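Local coordinates for FAD-binding PCMH-type domain-containing protein (Gibberella zeae, PDB 6YJO) that binds FAD through two covalent links and probably acts as an oxygen-dependent flavin oxidoreductase, with oligosaccharides as its likely substrates, at residues Y176-R181 against N325-G330; Q233-P238 against G318-M323. All coordinates share one frame; numbering follows the deposited sequence.

Interaction 1: residues Y176-R181 against N325-G330. With FAD (flavin-adenine dinucleotide), chain C.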
ATOM      1  N   TYR A 176       3.329  -2.841   3.191  1.00 37.82           N
ATOM      2  CA  TYR A 176       3.283  -4.070   3.967  1.00 40.60           C
ATOM      3  C   TYR A 176       3.461  -5.272   3.052  1.00 43.45           C
ATOM      4  O   TYR A 176       2.920  -5.308   1.941  1.00 45.82           O
ATOM      5  CB  TYR A 176       1.964  -4.196   4.732  1.00 42.04           C
ATOM      6  CG  TYR A 176       1.913  -5.404   5.638  1.00 43.91           C
ATOM      7  CD1 TYR A 176       1.557  -6.655   5.143  1.00 44.48           C
ATOM      8  CD2 TYR A 176       2.228  -5.297   6.986  1.00 45.26           C
ATOM      9  CE1 TYR A 176       1.517  -7.759   5.966  1.00 45.56           C
ATOM     10  CE2 TYR A 176       2.191  -6.404   7.817  1.00 47.22           C
ATOM     11  CZ  TYR A 176       1.832  -7.627   7.299  1.00 47.22           C
ATOM     12  OH  TYR A 176       1.783  -8.733   8.107  1.00 50.65           O
ATOM     13  N   GLY A 177       4.206  -6.258   3.534  1.00 43.38           N
ATOM     14  CA  GLY A 177       4.441  -7.462   2.774  1.00 43.66           C
ATOM     15  C   GLY A 177       4.946  -8.573   3.667  1.00 45.28           C
ATOM     16  O   GLY A 177       4.886  -8.486   4.895  1.00 46.41           O
ATOM     17  N   PHE A 178       5.469  -9.618   3.030  1.00 45.11           N
ATOM     18  CA  PHE A 178       5.896 -10.824   3.730  1.00 44.56           C
ATOM     19  C   PHE A 178       7.234 -10.671   4.439  1.00 43.25           C
ATOM     20  O   PHE A 178       7.739 -11.656   4.981  1.00 42.78           O
ATOM     21  CB  PHE A 178       5.948 -11.996   2.742  1.00 45.98           C
ATOM     22  CG  PHE A 178       4.592 -12.521   2.356  1.00 46.68           C
ATOM     23  CD1 PHE A 178       3.619 -12.737   3.320  1.00 48.03           C
ATOM     24  CD2 PHE A 178       4.284 -12.790   1.033  1.00 47.57           C
ATOM     25  CE1 PHE A 178       2.374 -13.212   2.976  1.00 49.99           C
ATOM     26  CE2 PHE A 178       3.035 -13.270   0.678  1.00 49.02           C
ATOM     27  CZ  PHE A 178       2.078 -13.481   1.654  1.00 49.84           C
ATOM     28  N   ALA A 179       7.812  -9.472   4.454  1.00 42.76           N
ATOM     29  CA  ALA A 179       8.957  -9.150   5.294  1.00 42.64           C
ATOM     30  C   ALA A 179       8.634  -8.108   6.356  1.00 44.92           C
ATOM     31  O   ALA A 179       9.526  -7.731   7.122  1.00 46.53           O
ATOM     32  CB  ALA A 179      10.119  -8.643   4.431  1.00 40.26           C
ATOM     33  N   SER A 180       7.388  -7.635   6.423  1.00 46.98           N
ATOM     34  CA  SER A 180       7.066  -6.523   7.310  1.00 48.75           C
ATOM     35  C   SER A 180       7.122  -6.944   8.772  1.00 50.36           C
ATOM     36  O   SER A 180       7.697  -6.240   9.610  1.00 50.03           O
ATOM     37  CB  SER A 180       5.685  -5.964   6.969  1.00 49.88           C
ATOM     38  OG  SER A 180       5.744  -5.143   5.816  1.00 50.06           O
ATOM     39  N   ARG A 181       6.523  -8.091   9.099  1.00 49.23           N
ATOM     40  CA  ARG A 181       6.490  -8.528  10.490  1.00 49.21           C
ATOM     41  C   ARG A 181       7.896  -8.668  11.058  1.00 47.71           C
ATOM     42  O   ARG A 181       8.089  -8.562  12.275  1.00 46.96           O
ATOM     43  CB  ARG A 181       5.738  -9.852  10.605  1.00 49.35           C
ATOM     44  CG  ARG A 181       5.199 -10.123  11.993  1.00 50.32           C
ATOM     45  CD  ARG A 181       4.143 -11.211  11.982  1.00 50.58           C
ATOM     46  NE  ARG A 181       3.739 -11.545  13.342  1.00 53.39           N
ATOM     47  CZ  ARG A 181       4.459 -12.300  14.167  1.00 56.04           C
ATOM     48  NH1 ARG A 181       5.619 -12.806  13.765  1.00 55.75           N
ATOM     49  NH2 ARG A 181       4.021 -12.548  15.394  1.00 59.34           N
ATOM     50  N   ASN A 325       9.821 -13.758  -6.240  1.00 54.63           N
ATOM     51  CA  ASN A 325       9.250 -14.246  -7.492  1.00 55.36           C
ATOM     52  C   ASN A 325       8.086 -15.200  -7.251  1.00 54.24           C
ATOM     53  O   ASN A 325       7.125 -15.208  -8.027  1.00 51.96           O
ATOM     54  CB  ASN A 325      10.324 -14.934  -8.332  1.00 57.40           C
ATOM     55  CG  ASN A 325      11.074 -13.965  -9.225  1.00 58.78           C
ATOM     56  OD1 ASN A 325      10.484 -13.331 -10.101  1.00 58.90           O
ATOM     57  ND2 ASN A 325      12.385 -13.861  -9.024  1.00 60.15           N
ATOM     58  N   LYS A 326       8.143 -16.004  -6.187  1.00 56.95           N
ATOM     59  CA  LYS A 326       7.068 -16.962  -5.942  1.00 61.10           C
ATOM     60  C   LYS A 326       5.769 -16.259  -5.580  1.00 56.37           C
ATOM     61  O   LYS A 326       4.684 -16.795  -5.834  1.00 55.71           O
ATOM     62  CB  LYS A 326       7.461 -17.935  -4.831  1.00 66.96           C
ATOM     63  CG  LYS A 326       6.354 -18.923  -4.464  1.00 72.12           C
ATOM     64  CD  LYS A 326       6.916 -20.258  -3.971  1.00 79.78           C
ATOM     65  CE  LYS A 326       5.801 -21.245  -3.636  1.00 82.04           C
ATOM     66  NZ  LYS A 326       4.908 -20.748  -2.549  1.00 83.45           N
ATOM     67  N   TYR A 327       5.856 -15.065  -4.994  1.00 53.81           N
ATOM     68  CA  TYR A 327       4.687 -14.308  -4.577  1.00 48.82           C
ATOM     69  C   TYR A 327       4.431 -13.095  -5.464  1.00 46.76           C
ATOM     70  O   TYR A 327       3.561 -12.279  -5.143  1.00 46.45           O
ATOM     71  CB  TYR A 327       4.839 -13.881  -3.113  1.00 48.86           C
ATOM     72  CG  TYR A 327       4.562 -14.982  -2.120  1.00 49.60           C
ATOM     73  CD1 TYR A 327       3.309 -15.575  -2.045  1.00 48.86           C
ATOM     74  CD2 TYR A 327       5.548 -15.417  -1.242  1.00 50.21           C
ATOM     75  CE1 TYR A 327       3.051 -16.578  -1.137  1.00 50.37           C
ATOM     76  CE2 TYR A 327       5.297 -16.418  -0.324  1.00 50.48           C
ATOM     77  CZ  TYR A 327       4.047 -16.995  -0.279  1.00 51.06           C
ATOM     78  OH  TYR A 327       3.779 -17.991   0.626  1.00 52.25           O
ATOM     79  N   ALA A 328       5.159 -12.962  -6.576  1.00 46.66           N
ATOM     80  CA  ALA A 328       4.928 -11.892  -7.538  1.00 48.26           C
ATOM     81  C   ALA A 328       3.722 -12.141  -8.436  1.00 53.15           C
ATOM     82  O   ALA A 328       3.344 -11.243  -9.197  1.00 57.48           O
ATOM     83  CB  ALA A 328       6.165 -11.697  -8.413  1.00 48.30           C
ATOM     84  N   ASN A 329       3.122 -13.329  -8.382  1.00 54.05           N
ATOM     85  CA  ASN A 329       1.898 -13.628  -9.130  1.00 55.14           C
ATOM     86  C   ASN A 329       2.152 -13.583 -10.638  1.00 56.97           C
ATOM     87  O   ASN A 329       1.399 -12.975 -11.401  1.00 56.51           O
ATOM     88  CB  ASN A 329       0.772 -12.666  -8.735  1.00 56.12           C
ATOM     89  CG  ASN A 329      -0.601 -13.151  -9.176  1.00 57.86           C
ATOM     90  OD1 ASN A 329      -0.916 -14.338  -9.072  1.00 58.80           O
ATOM     91  ND2 ASN A 329      -1.429 -12.227  -9.666  1.00 56.11           N
ATOM     92  N   GLY A 330       3.228 -14.245 -11.070  1.00 56.92           N
ATOM     93  CA  GLY A 330       3.567 -14.330 -12.476  1.00 56.55           C
ATOM     94  C   GLY A 330       4.295 -13.133 -13.051  1.00 56.13           C
ATOM     95  O   GLY A 330       4.796 -13.221 -14.181  1.00 55.36           O
TER
HETATM   96  PA  FAD C 601      -0.140   5.569  -7.713  1.00 43.29           P
HETATM   97  O1A FAD C 601      -1.527   5.564  -8.236  1.00 39.29           O
HETATM   98  O2A FAD C 601       0.908   6.083  -8.714  1.00 39.92           O
HETATM   99  O5B FAD C 601      -0.051   6.382  -6.366  1.00 37.36           O
HETATM  100  C5B FAD C 601      -0.987   6.157  -5.291  1.00 39.79           C
HETATM  101  C4B FAD C 601      -1.032   7.376  -4.410  1.00 40.18           C
HETATM  102  O4B FAD C 601       0.315   7.869  -4.204  1.00 40.72           O
HETATM  103  C3B FAD C 601      -1.823   8.547  -4.983  1.00 39.73           C
HETATM  104  O3B FAD C 601      -2.456   9.288  -3.946  1.00 38.80           O
HETATM  105  C2B FAD C 601      -0.735   9.361  -5.682  1.00 40.13           C
HETATM  106  O2B FAD C 601      -1.092  10.728  -5.818  1.00 41.63           O
HETATM  107  C1B FAD C 601       0.418   9.191  -4.697  1.00 39.56           C
HETATM  108  N9A FAD C 601       1.741   9.382  -5.288  1.00 39.82           N
HETATM  109  C8A FAD C 601       2.341   8.630  -6.267  1.00 39.23           C
HETATM  110  N7A FAD C 601       3.535   9.047  -6.609  1.00 38.51           N
HETATM  111  C5A FAD C 601       3.738  10.158  -5.797  1.00 39.87           C
HETATM  112  C6A FAD C 601       4.814  11.052  -5.671  1.00 37.62           C
HETATM  113  N6A FAD C 601       5.939  10.977  -6.387  1.00 39.13           N
HETATM  114  N1A FAD C 601       4.692  12.050  -4.768  1.00 37.40           N
HETATM  115  C2A FAD C 601       3.572  12.132  -4.047  1.00 38.04           C
HETATM  116  N3A FAD C 601       2.494  11.347  -4.078  1.00 39.01           N
HETATM  117  C4A FAD C 601       2.639  10.370  -4.985  1.00 38.83           C
HETATM  118  N1  FAD C 601      -0.089  -2.743  -0.685  1.00 47.15           N
HETATM  119  C2  FAD C 601       0.454  -3.374   0.398  1.00 49.70           C
HETATM  120  O2  FAD C 601       0.573  -2.803   1.488  1.00 50.98           O
HETATM  121  N3  FAD C 601       0.888  -4.686   0.282  1.00 50.07           N
HETATM  122  C4  FAD C 601       0.829  -5.463  -0.858  1.00 49.02           C
HETATM  123  O4  FAD C 601       1.246  -6.619  -0.844  1.00 49.56           O
HETATM  124  C4X FAD C 601       0.250  -4.783  -2.000  1.00 47.28           C
HETATM  125  N5  FAD C 601       0.155  -5.441  -3.121  1.00 45.69           N
HETATM  126  C5X FAD C 601      -0.394  -4.786  -4.213  1.00 42.30           C
HETATM  127  C6  FAD C 601      -0.535  -5.475  -5.412  1.00 37.51           C
HETATM  128  C7  FAD C 601      -1.052  -4.858  -6.545  1.00 37.26           C
HETATM  129  C7M FAD C 601      -1.161  -5.638  -7.828  1.00 34.56           C
HETATM  130  C8  FAD C 601      -1.510  -3.532  -6.458  1.00 35.79           C
HETATM  131  C8M FAD C 601      -2.087  -2.828  -7.656  1.00 33.94           C
HETATM  132  C9  FAD C 601      -1.394  -2.844  -5.253  1.00 39.72           C
HETATM  133  C9A FAD C 601      -0.847  -3.461  -4.136  1.00 41.22           C
HETATM  134  N10 FAD C 601      -0.712  -2.787  -2.907  1.00 43.02           N
HETATM  135  C10 FAD C 601      -0.178  -3.420  -1.815  1.00 45.77           C
HETATM  136  C1' FAD C 601      -1.197  -1.410  -2.750  1.00 39.22           C
HETATM  137  C2' FAD C 601      -0.126  -0.350  -2.955  1.00 36.31           C
HETATM  138  O2' FAD C 601       0.700  -0.263  -1.795  1.00 35.55           O
HETATM  139  C3' FAD C 601      -0.812   0.998  -3.179  1.00 34.19           C
HETATM  140  O3' FAD C 601      -1.721   0.854  -4.265  1.00 31.65           O
HETATM  141  C4' FAD C 601       0.139   2.150  -3.493  1.00 33.37           C
HETATM  142  O4' FAD C 601      -0.266   3.326  -2.793  1.00 32.20           O
HETATM  143  C5' FAD C 601       0.180   2.428  -4.977  1.00 33.29           C
HETATM  144  O5' FAD C 601       1.326   3.249  -5.274  1.00 32.73           O
HETATM  145  P   FAD C 601       1.705   3.587  -6.755  1.00 38.79           P
HETATM  146  O1P FAD C 601       2.715   4.737  -6.778  1.00 32.24           O
HETATM  147  O2P FAD C 601       2.099   2.342  -7.461  1.00 31.17           O
HETATM  148  O3P FAD C 601       0.286   4.099  -7.300  1.00 35.27           O
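Phe178 lays the CD2-CE2 side of its ring over one face of Tyr327, with CE2 above the middle of the phenol ring and 3.6 Å from Tyr327 CD1. The planes are inclined at 49°, an oblique aromatic pair. Both side chains share the first torsion, CG anti to the carbonyl carbon (chi1 -74° in Phe178, -78° in Tyr327), which sends each across the gap between backbones, where Phe178 CA and Tyr327 CA are still 9.1 Å apart. Tyrosine suits its place because the ring body is apolar while OH reaches the backbone oxygen of Gly288. Phe178 belongs to the loop of the PCMH-type FAD-binding domain that holds the isoalloxazine: Tyr176 N donates to FAD O2 (3.2 Å), and FAD N3 donates to Tyr176 O (2.7 Å), two backbone bonds that read the pyrimidine edge of the flavin. Farther out, Gly177 N donates to Ser180 OG at 3.0 Å, and Ser180 N returns a bond to Gly177 O, tying the loop to the start of helix 180-183. Ser180 CB also lies over one face of the Tyr176 ring, offset toward its rim. Phe178 O is gripped by Tyr291 OH.

Interaction 2: residues Q233-P238 against G318-M323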
ATOM      1  N   GLN A 233      16.826   3.044   4.836  1.00 44.56           N
ATOM      2  CA  GLN A 233      17.916   2.270   5.422  1.00 46.25           C
ATOM      3  C   GLN A 233      17.640   0.798   5.134  1.00 44.97           C
ATOM      4  O   GLN A 233      16.682   0.223   5.662  1.00 43.38           O
ATOM      5  CB  GLN A 233      18.023   2.534   6.923  1.00 46.32           C
ATOM      6  CG  GLN A 233      19.302   2.006   7.567  1.00 48.00           C
ATOM      7  CD  GLN A 233      20.546   2.724   7.069  1.00 49.03           C
ATOM      8  OE1 GLN A 233      20.529   3.938   6.845  1.00 47.90           O
ATOM      9  NE2 GLN A 233      21.630   1.976   6.882  1.00 51.73           N
ATOM     10  N   THR A 234      18.472   0.193   4.291  1.00 45.45           N
ATOM     11  CA  THR A 234      18.262  -1.184   3.873  1.00 45.08           C
ATOM     12  C   THR A 234      18.679  -2.160   4.970  1.00 47.17           C
ATOM     13  O   THR A 234      19.458  -1.836   5.874  1.00 48.43           O
ATOM     14  CB  THR A 234      19.059  -1.500   2.605  1.00 43.61           C
ATOM     15  OG1 THR A 234      20.452  -1.591   2.931  1.00 44.58           O
ATOM     16  CG2 THR A 234      18.862  -0.419   1.551  1.00 43.46           C
ATOM     17  N   PHE A 235      18.143  -3.373   4.875  1.00 46.35           N
ATOM     18  CA  PHE A 235      18.606  -4.509   5.658  1.00 46.81           C
ATOM     19  C   PHE A 235      19.225  -5.542   4.723  1.00 46.90           C
ATOM     20  O   PHE A 235      19.022  -5.511   3.506  1.00 44.49           O
ATOM     21  CB  PHE A 235      17.461  -5.129   6.470  1.00 46.87           C
ATOM     22  CG  PHE A 235      16.391  -5.774   5.630  1.00 48.91           C
ATOM     23  CD1 PHE A 235      16.517  -7.090   5.216  1.00 51.11           C
ATOM     24  CD2 PHE A 235      15.255  -5.071   5.265  1.00 47.66           C
ATOM     25  CE1 PHE A 235      15.539  -7.690   4.446  1.00 50.84           C
ATOM     26  CE2 PHE A 235      14.271  -5.667   4.497  1.00 47.56           C
ATOM     27  CZ  PHE A 235      14.413  -6.977   4.086  1.00 48.95           C
ATOM     28  N   ALA A 236      19.999  -6.456   5.302  1.00 50.51           N
ATOM     29  CA  ALA A 236      20.705  -7.447   4.501  1.00 54.71           C
ATOM     30  C   ALA A 236      19.719  -8.493   3.995  1.00 55.16           C
ATOM     31  O   ALA A 236      19.023  -9.133   4.790  1.00 54.46           O
ATOM     32  CB  ALA A 236      21.811  -8.107   5.322  1.00 59.19           C
ATOM     33  N   ALA A 237      19.653  -8.659   2.678  1.00 56.09           N
ATOM     34  CA  ALA A 237      18.766  -9.655   2.092  1.00 57.23           C
ATOM     35  C   ALA A 237      19.117 -11.029   2.652  1.00 60.49           C
ATOM     36  O   ALA A 237      20.266 -11.471   2.499  1.00 64.10           O
ATOM     37  CB  ALA A 237      18.883  -9.662   0.570  1.00 56.67           C
ATOM     38  N   PRO A 238      18.186 -11.735   3.291  1.00 59.94           N
ATOM     39  CA  PRO A 238      18.538 -13.035   3.862  1.00 63.53           C
ATOM     40  C   PRO A 238      18.830 -14.041   2.762  1.00 66.44           C
ATOM     41  O   PRO A 238      18.355 -13.928   1.632  1.00 66.93           O
ATOM     42  CB  PRO A 238      17.295 -13.425   4.666  1.00 62.08           C
ATOM     43  CG  PRO A 238      16.174 -12.770   3.942  1.00 59.27           C
ATOM     44  CD  PRO A 238      16.731 -11.502   3.330  1.00 58.15           C
ATOM     45  N   GLY A 318      14.955 -21.327  -0.219  1.00 57.88           N
ATOM     46  CA  GLY A 318      15.679 -20.753  -1.331  1.00 56.78           C
ATOM     47  C   GLY A 318      16.124 -19.334  -1.047  1.00 53.56           C
ATOM     48  O   GLY A 318      16.119 -18.877   0.096  1.00 50.95           O
ATOM     49  N   GLY A 319      16.518 -18.641  -2.115  1.00 53.55           N
ATOM     50  CA  GLY A 319      17.022 -17.292  -1.995  1.00 53.65           C
ATOM     51  C   GLY A 319      15.916 -16.268  -1.766  1.00 52.91           C
ATOM     52  O   GLY A 319      14.725 -16.564  -1.831  1.00 51.99           O
ATOM     53  N   TRP A 320      16.345 -15.032  -1.502  1.00 52.14           N
ATOM     54  CA  TRP A 320      15.410 -13.947  -1.225  1.00 49.47           C
ATOM     55  C   TRP A 320      14.687 -13.513  -2.491  1.00 48.19           C
ATOM     56  O   TRP A 320      13.479 -13.259  -2.466  1.00 45.54           O
ATOM     57  CB  TRP A 320      16.172 -12.779  -0.592  1.00 49.77           C
ATOM     58  CG  TRP A 320      15.539 -11.413  -0.731  1.00 47.71           C
ATOM     59  CD1 TRP A 320      15.829 -10.468  -1.673  1.00 47.29           C
ATOM     60  CD2 TRP A 320      14.545 -10.832   0.124  1.00 45.59           C
ATOM     61  NE1 TRP A 320      15.076  -9.341  -1.462  1.00 45.41           N
ATOM     62  CE2 TRP A 320      14.277  -9.539  -0.367  1.00 45.05           C
ATOM     63  CE3 TRP A 320      13.856 -11.279   1.254  1.00 46.31           C
ATOM     64  CZ2 TRP A 320      13.343  -8.691   0.227  1.00 44.52           C
ATOM     65  CZ3 TRP A 320      12.929 -10.436   1.845  1.00 45.41           C
ATOM     66  CH2 TRP A 320      12.681  -9.158   1.331  1.00 44.43           C
ATOM     67  N   ILE A 321      15.413 -13.427  -3.608  1.00 50.21           N
ATOM     68  CA  ILE A 321      14.796 -13.087  -4.884  1.00 50.92           C
ATOM     69  C   ILE A 321      13.873 -14.207  -5.338  1.00 52.00           C
ATOM     70  O   ILE A 321      12.905 -13.968  -6.066  1.00 50.34           O
ATOM     71  CB  ILE A 321      15.886 -12.779  -5.931  1.00 53.79           C
ATOM     72  CG1 ILE A 321      16.662 -11.516  -5.530  1.00 53.84           C
ATOM     73  CG2 ILE A 321      15.275 -12.611  -7.316  1.00 55.68           C
ATOM     74  CD1 ILE A 321      15.836 -10.225  -5.585  1.00 50.74           C
ATOM     75  N   GLN A 322      14.144 -15.440  -4.910  1.00 54.20           N
ATOM     76  CA  GLN A 322      13.255 -16.546  -5.245  1.00 54.02           C
ATOM     77  C   GLN A 322      11.901 -16.377  -4.566  1.00 50.37           C
ATOM     78  O   GLN A 322      10.854 -16.589  -5.188  1.00 49.61           O
ATOM     79  CB  GLN A 322      13.908 -17.871  -4.849  1.00 55.53           C
ATOM     80  CG  GLN A 322      13.497 -19.054  -5.693  1.00 56.49           C
ATOM     81  CD  GLN A 322      14.488 -20.203  -5.600  1.00 60.00           C
ATOM     82  OE1 GLN A 322      15.369 -20.210  -4.740  1.00 61.27           O
ATOM     83  NE2 GLN A 322      14.354 -21.175  -6.494  1.00 61.28           N
ATOM     84  N   MET A 323      11.902 -15.979  -3.291  1.00 49.31           N
ATOM     85  CA  MET A 323      10.644 -15.797  -2.575  1.00 48.06           C
ATOM     86  C   MET A 323       9.830 -14.651  -3.165  1.00 49.40           C
ATOM     87  O   MET A 323       8.600 -14.741  -3.258  1.00 48.98           O
ATOM     88  CB  MET A 323      10.921 -15.554  -1.091  1.00 45.84           C
ATOM     89  CG  MET A 323       9.693 -15.180  -0.260  1.00 43.68           C
ATOM     90  SD  MET A 323       9.235 -13.424  -0.341  1.00 43.53           S
ATOM     91  CE  MET A 323      10.776 -12.624   0.125  1.00 43.45           C
TER
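Trp320 turns CG away from its own backbone N (chi1 157°), swinging the indole from the first turn of helix 320-326 toward residues 235-238, while Phe235 holds CG between its backbone N and carbonyl carbon (chi1 66°), which brings the far end of its ring to the indole. Phe235 CZ stops 3.9 Å from Trp320 CH2, and the planes stand at 88°: an offset edge-to-face pair in which Phe235 offers its edge to the face of the six-membered ring. Ala237 adds a CH-pi contact, its CB 4.1 Å from the centroid of the five-membered ring and over the face; a methyl is small enough to sit there with the backbone close by. Pro238 presses CD to 3.6 Å from Trp320 CE3, its rigid apolar ring suiting a chain leaving a strand beside a flat partner. Gly319 N, at the N-cap position, donates to a lone pair of Gln322 OE1 in the carbonyl plane at 3.3 Å, the side chain folding back over the first turn as in the return half of a capping box. The broad indole joins the end of strand 226-236, in the FAD-binding part of the fold, to the helix after strand 314-315 of the seven-stranded antiparallel sheet.

In the fold
Helix 320-326 serves both contacts: interaction 2 uses its first turn, interaction 1 the residue just past its last. Each time an aromatic side chain from this region, Trp320 or Tyr327, meets the FAD-binding part of the fold, and the two sites touch where Ala179 CB comes within 4.1 Å of Trp320 CH2. Interaction 1 is a surface contact between two partly exposed rings (99 Å²); interaction 2, nested along the chain inside it, is partly buried, around a buried indole (194 Å²). Both are apolar across the interface, yet one segment of interaction 1 binds the flavin through the backbone of Tyr176, whereas the indole of interaction 2 lies about 12 Å from FAD.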